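Local coordinates for Lin1840 protein (Listeria innocua serovar 6a, PDB 4ZOE) that probably hydrolyses terminal, non-reducing beta-D-glucosyl residues with release of beta-D-glucose, as a family 3 glycoside hydrolase involved in beta-1,2-glucan metabolism, at residues S382-L387 against G497-I502; A375-N380 against A521-W526; V644-V649 against S682-F687; I393-P398 against N420-L425. The protein carries 1 engineered substitution. All coordinates share one frame; numbering follows the deposited sequence.

Contact 1: S382-L387 against G497-I502; sequences SRLLPL and GKPVVI
Leu384 and Leu385 push their methyl ends against Pro499 and Val501, with no hydrogen bond between the two segments. Leu384 straddles the start of strand 500-505. Its CG lies anti to the backbone N (chi1 174°), which carries the branch point toward the 497-502 segment; the two methyls there meet different atoms. CD1 rests on the proline ring, 3.8 Å from Pro499 CB, and the two side chains cross at about a right angle. CD2 also lies close to Pro499 CB, but it reaches on over the backbone, 3.7 Å from Val500 O, and touches Val501 CG2.

Leu385 takes the other common conformation, with CG anti to the carbonyl carbon (chi1 -62°). This brings its end round to Val501, although its CB does not head that way. The pair is matched branch by branch. CD2 of Leu385 meets Val501 CG2 at 3.5 Å, tighter than usual for two methyl carbons, and Leu385 CD1 lies 4.1 Å from Val501 CG1. Leu387 CD2 only grazes Val501 CG2, at 4.5 Å.

Val501 CG2 is thus approached by all three leucines. Leu540 of helix 532-541 touches both Leu385 and Val501, and Ala521 of the next strand does the same. A cis peptide bond before Pro386 turns the loop between Leu385 and Leu387. The arrangement is a connecting loop packed on one face of the mixed sheet in the C-terminal alpha/beta domain of family 3 glycoside hydrolases.

Contact 2: A375-N380 against A521-W526; sequences AVLLEN and ALLELW
Strands 376-380 and 521-524 run antiparallel, at 174° and 4.4 Å between their axes; 376-380 is an outermost strand of the mixed sheet of the C-terminal domain. Val376 and Glu524 form a hydrogen-bonded pair, with Val376 N to Glu524 O and Glu524 N to Val376 O both 2.9 Å. Leu377 and Leu523 follow as a non-hydrogen-bonded pair. The register then slips by one residue at a classic beta bulge, where Leu378 and Glu379 both face Leu522. Leu522 O takes two donors. Leu378 N comes nearly along the C=O axis at 2.9 Å, and Glu379 N comes in the carbonyl plane on a lone pair at 3.3 Å. Leu522 N returns a bond to Glu379 O, from above that carbonyl's plane.

The bulge turns Leu378 toward the partner strand. Its CD1 lies 3.9 Å from Leu522 CD2, and it runs side by side with Glu524, pointing the same way. Leu377 and Leu523 meet on the other face through their CD1 atoms, 4.1 Å apart and crossing at about a right angle. Where strand 376-380 starts and 521-524 ends, Val376 CG2 reaches the edge of the Trp526 ring, near its plane. Glu524 CG, anti to the backbone N (chi1 170°), lies over one face of that ring, offset toward its rim; the bend at chi2 (64°) then brings OE1 to Trp526 N at 2.9 Å. Asn506 binds OE2. Tyr596 binds Glu379 OE2.

The buried carboxylate of Glu524 is therefore held through both oxygens, while Trp526 NE1 is buried without a polar partner. Leucines pack on both faces, beside two glutamates on one and Asn380 on the other.

Contact 3: V644-V649 against S682-F687; sequences VYLQDV and SEAFSF. With MG (magnesium ion), chain C.
This contact belongs to the fibronectin type III-like domain, where the end of strand 638-648 meets a short 3-10 turn beside a magnesium site. Leu646 faces the turn. Its CD1 sits almost exactly over the centre of the Phe685 ring, 3.6 Å from the centroid and 3° off the ring normal. This is a CH-pi contact, and the two side chains cross at about a right angle. The same methyl lies 3.5 Å from Ala684 O and touches Ala684 CB. The Phe685 ring is also stacked edge-to-face with His701 of strand 699-706.

Asp648 divides its two oxygens between different tasks. With CG anti to the backbone N (chi1 -170°), its carboxylate reaches the metal, and OD1 binds magnesium at 2.0 Å. OD2 accepts from water 1 at 2.6 Å, and water 1 also donates to Phe685 O at 2.9 Å, which bridges the two segments. OD2 probably also accepts from water 2, one of four waters on the metal, while Thr650 O completes the six ligands. The Phe687 ring stands near OD2, its CE1 3.8 Å away, with the ring and carboxylate planes 66° apart. The turn itself is tightened by Ser682 O, which accepts from Phe685 N and Ser686 OG on opposite faces of its plane.

One carboxylate thus binds the metal directly through one oxygen and probably holds a metal-bound water with the other. The cation probably lowers the basicity of Asp648, and the water bridge links the turn to this site.

Contact 4: I393-P398 against N420-L425; sequences IALVGP and NVETGL
Leu395 points toward helix 421-426 and forks over its first turn. A chi1 of 169° extends the side chain toward the helix, where the two branches at CG find different partners. CD2 presses on the helix backbone, 3.5 Å from Glu422 CA, and lies 3.9 Å from Glu422 CB. CD1 lies against the apolar side chains, 4.0 Å from Val421 CG1 and 4.2 Å from Leu425 CD1. Leu395 thus meets Val421 and Leu425 at a slant, between residues one helical turn apart. Leu425 CD1 also reaches back to Ile393 CG2 at 4.2 Å, so two residues of the same strand face share it.

The chain of Glu422 is extended, and its OE2 makes a salt bridge with Arg426 NE. Asn420 caps the helix: OD1 accepts from Thr423 N at 2.8 Å and from Thr423 OG1 at 2.6 Å, on opposite faces of its plane.

The strand and helix run nearly antiparallel, at 166°, within the beta-alpha-beta unit that continues to strand 432-436 in the C-terminal domain of this family 3 enzyme. No hydrogen bond crosses the interface; it is van der Waals packing. Asn420 OD1 caps the first turn through Thr423 N, while Leu395 packs on the sheet-facing side.

Contacts 1, 2 and 4 share the mixed sheet of the C-terminal domain. Contacts 1 and 2 have centres 12 Å apart and meet directly: Ile502 O probably bonds to Leu523 N at 2.9 Å, and Leu385 O to Asn380 ND2. Contact 4 centres 15 Å from contact 1, and they touch where Leu387 CD1 lies 3.8 Å from Ile393 CD1. Contacts 2 and 4 do not touch; their nearest atoms are about 7 Å apart. Contact 3 stands alone in the fibronectin type III-like domain, its centre about 31 Å from that of contact 2. Only contact 3 includes a ligand of the magnesium ion; the others lie away from that site.

Contact 1: S382-L387 against G497-I502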
loop_
_atom_site.group_PDB
_atom_site.type_symbol
_atom_site.label_atom_id
_atom_site.label_comp_id
_atom_site.label_asym_id
_atom_site.label_seq_id
_atom_site.Cartn_x
_atom_site.Cartn_y
_atom_site.Cartn_z
ATOM N N SER A 382 5.504 8.855 36.358
ATOM C CA SER A 382 5.956 9.326 37.695
ATOM C C SER A 382 6.904 10.539 37.757
ATOM O O SER A 382 7.592 10.732 38.755
ATOM C CB SER A 382 6.583 8.159 38.447
ATOM O OG SER A 382 5.566 7.139 38.592
ATOM N N ARG A 383 6.906 11.404 36.758
ATOM C CA ARG A 383 7.825 12.559 36.786
ATOM C C ARG A 383 9.222 12.119 37.053
ATOM O O ARG A 383 9.992 12.755 37.825
ATOM C CB ARG A 383 7.384 13.592 37.818
ATOM C CG ARG A 383 5.871 13.775 37.784
ATOM C CD ARG A 383 5.395 14.937 38.632
ATOM N NE ARG A 383 3.940 15.027 38.497
ATOM C CZ ARG A 383 3.314 15.644 37.495
ATOM N NH1 ARG A 383 4.005 16.247 36.531
ATOM N NH2 ARG A 383 1.998 15.642 37.448
ATOM N N LEU A 384 9.592 11.027 36.396
ATOM C CA LEU A 384 10.987 10.702 36.336
ATOM C C LEU A 384 11.707 11.964 35.787
ATOM O O LEU A 384 12.681 12.404 36.333
ATOM C CB LEU A 384 11.278 9.493 35.501
ATOM C CG LEU A 384 12.765 9.258 35.343
ATOM C CD1 LEU A 384 13.451 9.163 36.703
ATOM C CD2 LEU A 384 13.075 8.037 34.563
ATOM N N LEU A 385 11.211 12.494 34.684
ATOM C CA LEU A 385 11.838 13.666 34.067
ATOM C C LEU A 385 11.073 14.937 34.488
ATOM O O LEU A 385 9.855 14.875 34.697
ATOM C CB LEU A 385 11.841 13.450 32.542
ATOM C CG LEU A 385 12.563 12.345 31.883
ATOM C CD1 LEU A 385 12.409 12.558 30.343
ATOM C CD2 LEU A 385 14.055 12.392 32.271
ATOM N N PRO A 386 11.746 16.088 34.609
ATOM C CA PRO A 386 13.195 16.279 34.455
ATOM C C PRO A 386 14.021 15.691 35.640
ATOM O O PRO A 386 13.545 15.577 36.802
ATOM C CB PRO A 386 13.359 17.795 34.421
ATOM C CG PRO A 386 12.191 18.335 35.122
ATOM C CD PRO A 386 11.065 17.343 34.937
ATOM N N LEU A 387 15.248 15.318 35.305
ATOM C CA LEU A 387 16.212 14.832 36.268
ATOM C C LEU A 387 16.845 16.044 37.021
ATOM O O LEU A 387 17.094 17.084 36.443
ATOM C CB LEU A 387 17.233 14.003 35.594
ATOM C CG LEU A 387 16.980 12.785 34.707
ATOM C CD1 LEU A 387 18.340 12.213 34.219
ATOM C CD2 LEU A 387 16.235 11.741 35.442
ATOM N N GLY A 497 16.145 -2.762 38.304
ATOM C CA GLY A 497 15.355 -2.130 39.359
ATOM C C GLY A 497 15.450 -0.612 39.529
ATOM O O GLY A 497 14.901 -0.071 40.490
ATOM N N LYS A 498 16.157 0.091 38.644
ATOM C CA LYS A 498 16.266 1.541 38.715
ATOM C C LYS A 498 15.454 2.228 37.620
ATOM O O LYS A 498 15.291 1.681 36.582
ATOM C CB LYS A 498 17.727 1.960 38.576
ATOM C CG LYS A 498 18.581 1.231 39.577
ATOM C CD LYS A 498 19.421 2.062 40.491
ATOM C CE LYS A 498 20.134 1.194 41.544
ATOM N NZ LYS A 498 21.447 1.823 41.903
ATOM N N PRO A 499 15.015 3.446 37.839
ATOM C CA PRO A 499 14.199 4.113 36.793
ATOM C C PRO A 499 15.025 4.340 35.538
ATOM O O PRO A 499 16.218 4.698 35.620
ATOM C CB PRO A 499 13.833 5.480 37.387
ATOM C CG PRO A 499 14.308 5.450 38.821
ATOM C CD PRO A 499 15.257 4.315 39.009
ATOM N N VAL A 500 14.378 4.143 34.377
ATOM C CA VAL A 500 15.024 4.252 33.103
ATOM C C VAL A 500 14.380 5.328 32.221
ATOM O O VAL A 500 13.132 5.303 31.999
ATOM C CB VAL A 500 14.979 2.901 32.358
ATOM C CG1 VAL A 500 15.677 3.018 31.008
ATOM C CG2 VAL A 500 15.533 1.790 33.220
ATOM N N VAL A 501 15.204 6.249 31.674
ATOM C CA VAL A 501 14.774 7.093 30.562
ATOM C C VAL A 501 15.468 6.545 29.306
ATOM O O VAL A 501 16.676 6.476 29.273
ATOM C CB VAL A 501 15.383 8.547 30.520
ATOM C CG1 VAL A 501 14.780 9.392 29.385
ATOM C CG2 VAL A 501 15.453 9.222 31.822
ATOM N N ILE A 502 14.742 6.244 28.235
ATOM C CA ILE A 502 15.326 5.882 26.949
ATOM C C ILE A 502 15.352 7.135 26.096
ATOM O O ILE A 502 14.301 7.816 25.961
ATOM C CB ILE A 502 14.453 4.798 26.239
ATOM C CG1 ILE A 502 14.667 3.490 26.943
ATOM C CG2 ILE A 502 14.872 4.627 24.744
ATOM C CD1 ILE A 502 13.729 2.344 26.586
#

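Contact 2: A375-N380 against A521-W526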
loop_
_atom_site.group_PDB
_atom_site.type_symbol
_atom_site.label_atom_id
_atom_site.label_comp_id
_atom_site.label_asym_id
_atom_site.label_seq_id
_atom_site.Cartn_x
_atom_site.Cartn_y
_atom_site.Cartn_z
ATOM N N ALA A 375 12.231 17.672 19.643
ATOM C CA ALA A 375 12.185 16.367 20.336
ATOM C C ALA A 375 10.766 16.176 20.790
ATOM O O ALA A 375 10.003 17.116 20.991
ATOM C CB ALA A 375 13.119 16.270 21.537
ATOM N N VAL A 376 10.412 14.930 20.925
ATOM C CA VAL A 376 9.038 14.570 21.340
ATOM C C VAL A 376 9.150 13.691 22.553
ATOM O O VAL A 376 9.762 12.649 22.499
ATOM C CB VAL A 376 8.247 13.834 20.218
ATOM C CG1 VAL A 376 6.869 13.600 20.757
ATOM C CG2 VAL A 376 8.215 14.621 18.893
ATOM N N LEU A 377 8.561 14.149 23.671
ATOM C CA LEU A 377 8.447 13.381 24.868
ATOM C C LEU A 377 7.266 12.451 24.732
ATOM O O LEU A 377 6.135 12.878 24.621
ATOM C CB LEU A 377 8.262 14.330 26.083
ATOM C CG LEU A 377 8.218 13.549 27.439
ATOM C CD1 LEU A 377 9.581 12.904 27.751
ATOM C CD2 LEU A 377 7.769 14.481 28.521
ATOM N N LEU A 378 7.542 11.151 24.726
ATOM C CA LEU A 378 6.484 10.108 24.458
ATOM C C LEU A 378 5.958 9.477 25.702
ATOM O O LEU A 378 4.739 9.062 25.752
ATOM C CB LEU A 378 7.030 9.023 23.458
ATOM C CG LEU A 378 7.377 9.542 22.010
ATOM C CD1 LEU A 378 8.014 8.483 21.176
ATOM C CD2 LEU A 378 6.049 10.024 21.426
ATOM N N GLU A 379 6.803 9.325 26.706
ATOM C CA GLU A 379 6.360 8.782 28.024
ATOM C C GLU A 379 7.135 9.448 29.132
ATOM O O GLU A 379 8.329 9.779 28.963
ATOM C CB GLU A 379 6.545 7.246 28.189
ATOM C CG GLU A 379 5.924 6.360 27.113
ATOM C CD GLU A 379 4.413 6.163 27.281
ATOM O OE1 GLU A 379 3.819 6.589 28.325
ATOM O OE2 GLU A 379 3.838 5.648 26.301
ATOM N N ASN A 380 6.469 9.603 30.265
ATOM C CA ASN A 380 7.109 10.234 31.462
ATOM C C ASN A 380 6.293 9.823 32.637
ATOM O O ASN A 380 5.424 10.541 33.092
ATOM C CB ASN A 380 7.287 11.732 31.378
ATOM C CG ASN A 380 8.142 12.276 32.523
ATOM O OD1 ASN A 380 8.868 11.539 33.135
ATOM N ND2 ASN A 380 8.034 13.555 32.794
ATOM N N ALA A 521 10.462 6.536 31.189
ATOM C CA ALA A 521 10.368 7.708 30.310
ATOM C C ALA A 521 10.955 7.349 28.927
ATOM O O ALA A 521 11.841 6.475 28.805
ATOM C CB ALA A 521 11.009 8.987 30.945
ATOM N N LEU A 522 10.421 7.986 27.893
ATOM C CA LEU A 522 10.860 7.812 26.494
ATOM C C LEU A 522 10.894 9.155 25.785
ATOM O O LEU A 522 9.889 9.737 25.642
ATOM C CB LEU A 522 9.944 6.740 25.775
ATOM C CG LEU A 522 10.163 6.561 24.262
ATOM C CD1 LEU A 522 11.532 5.925 23.972
ATOM C CD2 LEU A 522 9.060 5.687 23.698
ATOM N N LEU A 523 12.049 9.584 25.331
ATOM C CA LEU A 523 12.289 10.860 24.650
ATOM C C LEU A 523 12.860 10.538 23.251
ATOM O O LEU A 523 13.899 9.879 23.058
ATOM C CB LEU A 523 13.253 11.767 25.456
ATOM C CG LEU A 523 13.539 13.193 24.933
ATOM C CD1 LEU A 523 12.265 14.010 24.907
ATOM C CD2 LEU A 523 14.630 13.813 25.847
ATOM N N GLU A 524 12.088 10.967 22.279
ATOM C CA GLU A 524 12.389 10.823 20.872
ATOM C C GLU A 524 13.167 12.078 20.429
ATOM O O GLU A 524 12.584 13.136 20.274
ATOM C CB GLU A 524 11.074 10.725 20.048
ATOM C CG GLU A 524 11.228 10.816 18.537
ATOM C CD GLU A 524 12.033 9.669 17.941
ATOM O OE1 GLU A 524 13.288 9.733 18.041
ATOM O OE2 GLU A 524 11.424 8.725 17.347
ATOM N N LEU A 525 14.445 11.913 20.228
ATOM C CA LEU A 525 15.287 13.022 19.792
ATOM C C LEU A 525 15.506 13.078 18.307
ATOM O O LEU A 525 16.117 14.069 17.798
ATOM C CB LEU A 525 16.615 12.853 20.440
ATOM C CG LEU A 525 16.953 13.244 21.863
ATOM C CD1 LEU A 525 16.476 14.627 22.284
ATOM C CD2 LEU A 525 16.724 12.184 22.892
ATOM N N TRP A 526 14.986 12.068 17.600
ATOM C CA TRP A 526 15.270 11.903 16.159
ATOM C C TRP A 526 16.827 12.024 15.950
ATOM O O TRP A 526 17.674 11.419 16.689
ATOM C CB TRP A 526 14.454 12.951 15.364
ATOM C CG TRP A 526 13.003 12.855 15.543
ATOM C CD1 TRP A 526 12.210 13.721 16.165
ATOM C CD2 TRP A 526 12.153 11.893 14.938
ATOM N NE1 TRP A 526 10.897 13.322 16.067
ATOM C CE2 TRP A 526 10.849 12.212 15.274
ATOM C CE3 TRP A 526 12.375 10.787 14.080
ATOM C CZ2 TRP A 526 9.763 11.441 14.865
ATOM C CZ3 TRP A 526 11.269 10.057 13.644
ATOM C CH2 TRP A 526 10.004 10.383 14.040
#

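Contact 3: V644-V649 against S682-F687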
loop_
_atom_site.group_PDB
_atom_site.type_symbol
_atom_site.label_atom_id
_atom_site.label_comp_id
_atom_site.label_asym_id
_atom_site.label_seq_id
_atom_site.Cartn_x
_atom_site.Cartn_y
_atom_site.Cartn_z
ATOM N N VAL A 644 -5.971 22.721 15.244
ATOM C CA VAL A 644 -7.362 22.782 14.848
ATOM C C VAL A 644 -7.546 21.902 13.620
ATOM O O VAL A 644 -6.911 22.109 12.608
ATOM C CB VAL A 644 -7.831 24.233 14.546
ATOM C CG1 VAL A 644 -9.284 24.255 14.332
ATOM C CG2 VAL A 644 -7.466 25.199 15.689
ATOM N N TYR A 645 -8.521 20.982 13.717
ATOM C CA TYR A 645 -8.891 20.092 12.647
ATOM C C TYR A 645 -10.311 20.327 12.171
ATOM O O TYR A 645 -11.170 20.804 12.922
ATOM C CB TYR A 645 -8.744 18.638 13.127
ATOM C CG TYR A 645 -7.393 18.230 13.635
ATOM C CD1 TYR A 645 -6.990 18.518 14.912
ATOM C CD2 TYR A 645 -6.552 17.479 12.834
ATOM C CE1 TYR A 645 -5.768 18.121 15.399
ATOM C CE2 TYR A 645 -5.289 17.107 13.257
ATOM C CZ TYR A 645 -4.892 17.433 14.548
ATOM O OH TYR A 645 -3.716 17.021 15.029
ATOM N N LEU A 646 -10.556 20.011 10.914
ATOM C CA LEU A 646 -11.865 20.060 10.331
ATOM C C LEU A 646 -12.238 18.668 9.754
ATOM O O LEU A 646 -11.369 17.937 9.255
ATOM C CB LEU A 646 -11.869 21.011 9.165
ATOM C CG LEU A 646 -12.373 22.438 9.291
ATOM C CD1 LEU A 646 -12.756 22.958 7.884
ATOM C CD2 LEU A 646 -13.496 22.628 10.296
ATOM N N GLN A 647 -13.504 18.304 9.846
ATOM C CA GLN A 647 -14.080 17.165 9.224
ATOM C C GLN A 647 -15.298 17.572 8.404
ATOM O O GLN A 647 -16.120 18.375 8.867
ATOM C CB GLN A 647 -14.578 16.180 10.284
ATOM C CG GLN A 647 -15.198 14.934 9.669
ATOM C CD GLN A 647 -15.807 13.970 10.703
ATOM O OE1 GLN A 647 -15.976 14.285 11.888
ATOM N NE2 GLN A 647 -16.132 12.778 10.232
ATOM N N ASP A 648 -15.398 17.019 7.183
ATOM C CA ASP A 648 -16.520 17.167 6.346
ATOM C C ASP A 648 -17.367 15.915 6.536
ATOM O O ASP A 648 -17.022 14.879 6.037
ATOM C CB ASP A 648 -16.066 17.358 4.912
ATOM C CG ASP A 648 -17.181 17.771 3.964
ATOM O OD1 ASP A 648 -18.374 17.756 4.279
ATOM O OD2 ASP A 648 -16.855 18.062 2.820
ATOM N N VAL A 649 -18.478 16.018 7.235
ATOM C CA VAL A 649 -19.229 14.816 7.655
ATOM C C VAL A 649 -19.812 13.980 6.538
ATOM O O VAL A 649 -19.710 12.762 6.594
ATOM C CB VAL A 649 -20.269 15.161 8.726
ATOM C CG1 VAL A 649 -21.051 13.955 9.069
ATOM C CG2 VAL A 649 -19.540 15.748 9.931
ATOM N N SER A 682 -12.611 29.496 3.641
ATOM C CA SER A 682 -13.465 28.559 2.942
ATOM C C SER A 682 -12.683 27.474 2.158
ATOM O O SER A 682 -13.152 26.309 1.957
ATOM C CB SER A 682 -14.435 29.313 2.081
ATOM O OG SER A 682 -13.881 29.713 0.925
ATOM N N GLU A 683 -11.480 27.824 1.717
ATOM C CA GLU A 683 -10.600 26.825 1.161
ATOM C C GLU A 683 -10.331 25.612 2.146
ATOM O O GLU A 683 -10.107 24.493 1.710
ATOM C CB GLU A 683 -9.300 27.521 0.689
ATOM C CG GLU A 683 -8.475 26.636 -0.224
ATOM C CD GLU A 683 -7.661 25.621 0.555
ATOM O OE1 GLU A 683 -7.311 25.884 1.763
ATOM O OE2 GLU A 683 -7.366 24.557 -0.066
ATOM N N ALA A 684 -10.384 25.823 3.450
ATOM C CA ALA A 684 -10.180 24.728 4.428
ATOM C C ALA A 684 -11.312 23.762 4.394
ATOM O O ALA A 684 -11.137 22.646 4.833
ATOM C CB ALA A 684 -10.008 25.268 5.804
ATOM N N PHE A 685 -12.462 24.189 3.864
ATOM C CA PHE A 685 -13.721 23.375 3.777
ATOM C C PHE A 685 -13.944 22.666 2.441
ATOM O O PHE A 685 -15.007 22.007 2.192
ATOM C CB PHE A 685 -14.910 24.362 4.016
ATOM C CG PHE A 685 -15.005 24.910 5.426
ATOM C CD1 PHE A 685 -14.239 25.985 5.841
ATOM C CD2 PHE A 685 -15.908 24.379 6.312
ATOM C CE1 PHE A 685 -14.343 26.476 7.147
ATOM C CE2 PHE A 685 -16.040 24.869 7.595
ATOM C CZ PHE A 685 -15.233 25.918 8.025
ATOM N N SER A 686 -12.991 22.939 1.543
ATOM C CA SER A 686 -13.072 22.602 0.106
ATOM C C SER A 686 -12.231 21.329 -0.139
ATOM O O SER A 686 -11.362 20.945 0.676
ATOM C CB SER A 686 -12.522 23.759 -0.736
ATOM O OG SER A 686 -13.254 24.971 -0.478
ATOM N N PHE A 687 -12.512 20.673 -1.235
ATOM C CA PHE A 687 -11.851 19.428 -1.557
ATOM C C PHE A 687 -12.013 19.191 -3.044
ATOM O O PHE A 687 -12.826 19.841 -3.678
ATOM C CB PHE A 687 -12.453 18.243 -0.789
ATOM C CG PHE A 687 -13.843 17.900 -1.178
ATOM C CD1 PHE A 687 -14.903 18.591 -0.601
ATOM C CD2 PHE A 687 -14.112 16.919 -2.046
ATOM C CE1 PHE A 687 -16.215 18.278 -0.954
ATOM C CE2 PHE A 687 -15.391 16.559 -2.366
ATOM C CZ PHE A 687 -16.465 17.270 -1.812
HETATM MG MG MG C . -20.130 18.029 3.379
HETATM O O HOH W 1 -14.530 19.263 2.902
HETATM O O HOH W 2 -19.147 18.227 1.522
HETATM O O HOH W 3 -21.963 18.122 2.433
HETATM O O HOH W 4 -21.065 17.623 5.422
HETATM O O HOH W 5 -20.069 20.088 3.722
#

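Contact 4: I393-P398 against N420-L425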
loop_
_atom_site.group_PDB
_atom_site.type_symbol
_atom_site.label_atom_id
_atom_site.label_comp_id
_atom_site.label_asym_id
_atom_site.label_seq_id
_atom_site.Cartn_x
_atom_site.Cartn_y
_atom_site.Cartn_z
ATOM N N ILE A 393 23.781 9.405 37.127
ATOM C CA ILE A 393 23.377 8.815 35.816
ATOM C C ILE A 393 24.282 7.667 35.346
ATOM O O ILE A 393 25.548 7.816 35.147
ATOM C CB ILE A 393 23.310 9.882 34.708
ATOM C CG1 ILE A 393 22.285 10.939 35.096
ATOM C CG2 ILE A 393 22.910 9.208 33.321
ATOM C CD1 ILE A 393 22.164 12.123 34.117
ATOM N N ALA A 394 23.659 6.509 35.127
ATOM C CA ALA A 394 24.261 5.473 34.295
ATOM C C ALA A 394 23.831 5.681 32.821
ATOM O O ALA A 394 22.643 5.541 32.466
ATOM C CB ALA A 394 23.907 4.062 34.766
ATOM N N LEU A 395 24.791 6.033 31.960
ATOM C CA LEU A 395 24.496 6.355 30.556
ATOM C C LEU A 395 24.949 5.123 29.778
ATOM O O LEU A 395 26.120 4.760 29.776
ATOM C CB LEU A 395 25.277 7.623 30.067
ATOM C CG LEU A 395 25.201 7.834 28.571
ATOM C CD1 LEU A 395 23.809 8.079 28.138
ATOM C CD2 LEU A 395 26.101 9.031 28.174
ATOM N N VAL A 396 24.004 4.380 29.180
ATOM C CA VAL A 396 24.362 3.132 28.578
ATOM C C VAL A 396 23.716 2.995 27.205
ATOM O O VAL A 396 22.671 3.617 26.953
ATOM C CB VAL A 396 23.920 1.908 29.491
ATOM C CG1 VAL A 396 24.366 2.066 30.951
ATOM C CG2 VAL A 396 22.467 1.798 29.546
ATOM N N GLY A 397 24.388 2.234 26.387
ATOM C CA GLY A 397 23.907 1.874 25.024
ATOM C C GLY A 397 24.704 2.414 23.854
ATOM O O GLY A 397 25.751 3.089 24.018
ATOM N N PRO A 398 24.213 2.123 22.637
ATOM C CA PRO A 398 24.858 2.423 21.440
ATOM C C PRO A 398 24.926 3.897 21.155
ATOM O O PRO A 398 25.861 4.271 20.373
ATOM C CB PRO A 398 24.091 1.638 20.372
ATOM C CG PRO A 398 22.737 1.380 20.943
ATOM C CD PRO A 398 22.964 1.346 22.419
ATOM N N ASN A 420 28.253 14.658 21.195
ATOM C CA ASN A 420 27.647 13.378 21.568
ATOM C C ASN A 420 26.935 13.417 22.918
ATOM O O ASN A 420 26.983 14.410 23.682
ATOM C CB ASN A 420 28.642 12.283 21.474
ATOM C CG ASN A 420 29.663 12.272 22.628
ATOM O OD1 ASN A 420 29.658 13.091 23.518
ATOM N ND2 ASN A 420 30.449 11.285 22.634
ATOM N N VAL A 421 26.222 12.331 23.218
ATOM C CA VAL A 421 25.390 12.341 24.389
ATOM C C VAL A 421 26.200 12.443 25.672
ATOM O O VAL A 421 25.855 13.207 26.538
ATOM C CB VAL A 421 24.445 11.148 24.435
ATOM C CG1 VAL A 421 23.553 11.233 25.682
ATOM C CG2 VAL A 421 23.517 11.143 23.205
ATOM N N GLU A 422 27.256 11.665 25.800
ATOM C CA GLU A 422 28.079 11.711 26.984
ATOM C C GLU A 422 28.602 13.124 27.231
ATOM O O GLU A 422 28.566 13.613 28.332
ATOM C CB GLU A 422 29.290 10.795 26.814
ATOM C CG GLU A 422 30.185 10.857 28.057
ATOM C CD GLU A 422 31.416 9.956 28.022
ATOM O OE1 GLU A 422 31.713 9.255 27.023
ATOM O OE2 GLU A 422 32.105 9.925 29.091
ATOM N N THR A 423 29.148 13.715 26.184
ATOM C CA THR A 423 29.683 15.090 26.279
ATOM C C THR A 423 28.677 16.073 26.658
ATOM O O THR A 423 28.964 16.873 27.543
ATOM C CB THR A 423 30.392 15.517 24.998
ATOM O OG1 THR A 423 31.423 14.574 24.785
ATOM C CG2 THR A 423 31.000 16.960 25.080
ATOM N N GLY A 424 27.485 16.005 26.074
ATOM C CA GLY A 424 26.387 16.884 26.474
ATOM C C GLY A 424 26.010 16.676 27.940
ATOM O O GLY A 424 25.785 17.653 28.667
ATOM N N LEU A 425 25.899 15.425 28.385
ATOM C CA LEU A 425 25.391 15.173 29.743
ATOM C C LEU A 425 26.424 15.680 30.765
ATOM O O LEU A 425 26.053 16.187 31.801
ATOM C CB LEU A 425 25.109 13.682 29.976
ATOM C CG LEU A 425 23.903 13.076 29.276
ATOM C CD1 LEU A 425 23.568 11.777 30.023
ATOM C CD2 LEU A 425 22.791 14.063 29.198
#